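PDB 1Y13: 6-pyruvoyl tetrahydropterin synthase from Plasmodium falciparum, which belongs to the 6-pyruvoyl tetrahydropterin synthase family, pterin-related zinc proteins, and in this six-chain assembly holds zinc and biopterin. Local coordinates for residues R60-D65 with H159-E164. Sequence-based numbering, arbitrary orientation.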
loop_
_atom_site.group_PDB
_atom_site.type_symbol
_atom_site.label_atom_id
_atom_site.label_comp_id
_atom_site.label_asym_id
_atom_site.label_seq_id
_atom_site.Cartn_x
_atom_site.Cartn_y
_atom_site.Cartn_z
ATOM N N ARG A 60 18.673 15.448 2.496
ATOM C CA ARG A 60 18.241 16.824 2.684
ATOM C C ARG A 60 19.314 17.748 2.135
ATOM O O ARG A 60 20.498 17.621 2.471
ATOM C CB ARG A 60 17.996 17.086 4.156
ATOM C CG ARG A 60 17.376 18.420 4.460
ATOM C CD ARG A 60 17.291 18.604 5.967
ATOM N NE ARG A 60 16.541 17.500 6.565
ATOM C CZ ARG A 60 16.670 17.070 7.818
ATOM N NH1 ARG A 60 17.523 17.654 8.663
ATOM N NH2 ARG A 60 15.930 16.050 8.224
ATOM N N GLY A 61 18.890 18.656 1.270
ATOM C CA GLY A 61 19.780 19.597 0.619
ATOM C C GLY A 61 19.025 20.863 0.276
ATOM O O GLY A 61 18.246 21.348 1.083
ATOM N N TYR A 62 19.282 21.383 -0.921
ATOM C CA TYR A 62 18.684 22.609 -1.433
ATOM C C TYR A 62 18.382 22.409 -2.891
ATOM O O TYR A 62 19.059 21.635 -3.564
ATOM C CB TYR A 62 19.647 23.809 -1.269
ATOM C CG TYR A 62 19.966 24.070 0.177
ATOM C CD1 TYR A 62 19.155 24.896 0.943
ATOM C CD2 TYR A 62 21.048 23.433 0.806
ATOM C CE1 TYR A 62 19.422 25.112 2.285
ATOM C CE2 TYR A 62 21.317 23.641 2.153
ATOM C CZ TYR A 62 20.494 24.488 2.880
ATOM O OH TYR A 62 20.732 24.712 4.207
ATOM N N VAL A 63 17.367 23.094 -3.387
ATOM C CA VAL A 63 17.111 23.083 -4.812
ATOM C C VAL A 63 18.285 23.793 -5.512
ATOM O O VAL A 63 18.534 24.949 -5.254
ATOM C CB VAL A 63 15.744 23.751 -5.147
ATOM C CG1 VAL A 63 15.528 23.797 -6.642
ATOM C CG2 VAL A 63 14.594 22.998 -4.456
ATOM N N ARG A 64 19.017 23.083 -6.364
ATOM C CA ARG A 64 20.173 23.666 -7.051
ATOM C C ARG A 64 19.761 24.290 -8.374
ATOM O O ARG A 64 18.588 24.246 -8.738
ATOM C CB ARG A 64 21.263 22.622 -7.309
ATOM C CG ARG A 64 21.683 21.773 -6.120
ATOM C CD ARG A 64 21.724 22.522 -4.791
ATOM N NE ARG A 64 22.602 23.689 -4.732
ATOM C CZ ARG A 64 23.903 23.672 -4.996
ATOM N NH1 ARG A 64 24.472 22.547 -5.405
ATOM N NH2 ARG A 64 24.627 24.782 -4.882
ATOM N N ASP A 65 20.739 24.830 -9.102
ATOM C CA ASP A 65 20.491 25.465 -10.403
ATOM C C ASP A 65 20.023 24.528 -11.531
ATOM O O ASP A 65 19.602 24.992 -12.578
ATOM C CB ASP A 65 21.680 26.349 -10.853
ATOM C CG ASP A 65 22.923 25.548 -11.296
ATOM O OD1 ASP A 65 22.890 24.300 -11.419
ATOM O OD2 ASP A 65 23.968 26.200 -11.531
ATOM N N HIS A 159 25.652 20.743 -1.492
ATOM C CA HIS A 159 25.233 21.245 -0.172
ATOM C C HIS A 159 24.211 20.341 0.528
ATOM O O HIS A 159 23.360 20.811 1.292
ATOM C CB HIS A 159 24.704 22.678 -0.249
ATOM C CG HIS A 159 25.752 23.706 -0.541
ATOM N ND1 HIS A 159 26.778 23.995 0.333
ATOM C CD2 HIS A 159 25.897 24.559 -1.585
ATOM C CE1 HIS A 159 27.526 24.963 -0.170
ATOM N NE2 HIS A 159 27.010 25.325 -1.331
ATOM N N ILE A 160 24.321 19.050 0.266
ATOM C CA ILE A 160 23.556 18.032 0.984
ATOM C C ILE A 160 24.191 17.850 2.374
ATOM O O ILE A 160 25.410 17.653 2.483
ATOM C CB ILE A 160 23.522 16.722 0.174
ATOM C CG1 ILE A 160 22.612 16.925 -1.054
ATOM C CG2 ILE A 160 23.039 15.530 1.041
ATOM C CD1 ILE A 160 22.955 16.053 -2.245
ATOM N N HIS A 161 23.380 17.961 3.424
ATOM C CA HIS A 161 23.918 18.010 4.792
ATOM C C HIS A 161 23.382 16.902 5.690
ATOM O O HIS A 161 23.797 16.773 6.841
ATOM C CB HIS A 161 23.724 19.407 5.432
ATOM C CG HIS A 161 22.324 19.941 5.314
ATOM N ND1 HIS A 161 21.847 20.534 4.163
ATOM C CD2 HIS A 161 21.296 19.953 6.196
ATOM C CE1 HIS A 161 20.585 20.890 4.342
ATOM N NE2 HIS A 161 20.227 20.551 5.567
ATOM N N TYR A 162 22.489 16.077 5.154
ATOM C CA TYR A 162 21.828 15.069 5.962
ATOM C C TYR A 162 21.369 13.921 5.086
ATOM O O TYR A 162 20.841 14.130 4.001
ATOM C CB TYR A 162 20.648 15.688 6.711
ATOM C CG TYR A 162 19.801 14.712 7.500
ATOM C CD1 TYR A 162 20.142 14.359 8.802
ATOM C CD2 TYR A 162 18.654 14.165 6.949
ATOM C CE1 TYR A 162 19.363 13.484 9.529
ATOM C CE2 TYR A 162 17.862 13.293 7.668
ATOM C CZ TYR A 162 18.225 12.956 8.953
ATOM O OH TYR A 162 17.440 12.090 9.669
ATOM N N ILE A 163 21.604 12.708 5.566
ATOM C CA ILE A 163 21.239 11.490 4.853
ATOM C C ILE A 163 20.585 10.520 5.839
ATOM O O ILE A 163 21.042 10.350 6.976
ATOM C CB ILE A 163 22.473 10.853 4.200
ATOM C CG1 ILE A 163 23.043 11.792 3.145
ATOM C CG2 ILE A 163 22.127 9.548 3.499
ATOM C CD1 ILE A 163 24.427 11.444 2.707
ATOM N N GLU A 164 19.524 9.870 5.391
ATOM C CA GLU A 164 18.762 8.978 6.238
ATOM C C GLU A 164 18.352 7.758 5.432
ATOM O O GLU A 164 17.881 7.881 4.297
ATOM C CB GLU A 164 17.530 9.711 6.735
ATOM C CG GLU A 164 16.723 8.990 7.780
ATOM C CD GLU A 164 15.409 9.701 8.029
ATOM O OE1 GLU A 164 15.386 10.718 8.772
ATOM O OE2 GLU A 164 14.397 9.247 7.469
#
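R60 and Y162 face each other as an antiparallel hydrogen-bonded pair where strand 49-62 runs out beside the start of strand 162-168, its neighbour in the antiparallel sheet of this pterin-synthase fold. R60 N donates almost straight to Y162 O (2.9 Å), and H161 N returns a bond to R60 O. That same carbonyl oxygen also takes a CA-H...O contact from I160 and lies over one face of the H161 imidazole, 3.6 Å from H161 ND1. Followed outward, the R60 side chain first passes the H161 ring and then ends on that of Y162. CB rests on Y162 CB (3.9 Å). With CG anti to the backbone N (chi1 -172°), CG and CD run beside the H161 ring, CD reaching H161 NE2 at 3.5 Å. A bend at chi3 (-56°) then lays the guanidinium flat over the Y162 ring, the planes 14° apart: CZ stands over the face, 4.0 Å from the ring centroid, and NH2 sits nearer the rim, 3.4 Å from Y162 CE2. Y180 of the next strand, 173-180, also meets the Y162 ring. Y162 OH donates to E164 OE1, on that oxygen's anti lone pair.

H161 is itself held by a nearly straight bond from ND1 to H159 O (3.3 Å), with the oxygen in the ring plane. The edge of the Y62 ring meets H159 O as well, and its CE2 approaches H161 CE1 obliquely. R64 NH2 lies at the edge of the H159 ring, whose CD2 stands over a face of the guanidinium, the two planes nearly perpendicular; NH1 bonds S157 O, tying this loop to the Schellman turn ending helix 152-157. The cation-pi stack thus has an acid at each side: the E23 salt bridge probably balances the R60 charge and holds NE in place, while E164 may make the phenol ring more electron-rich beneath the cation.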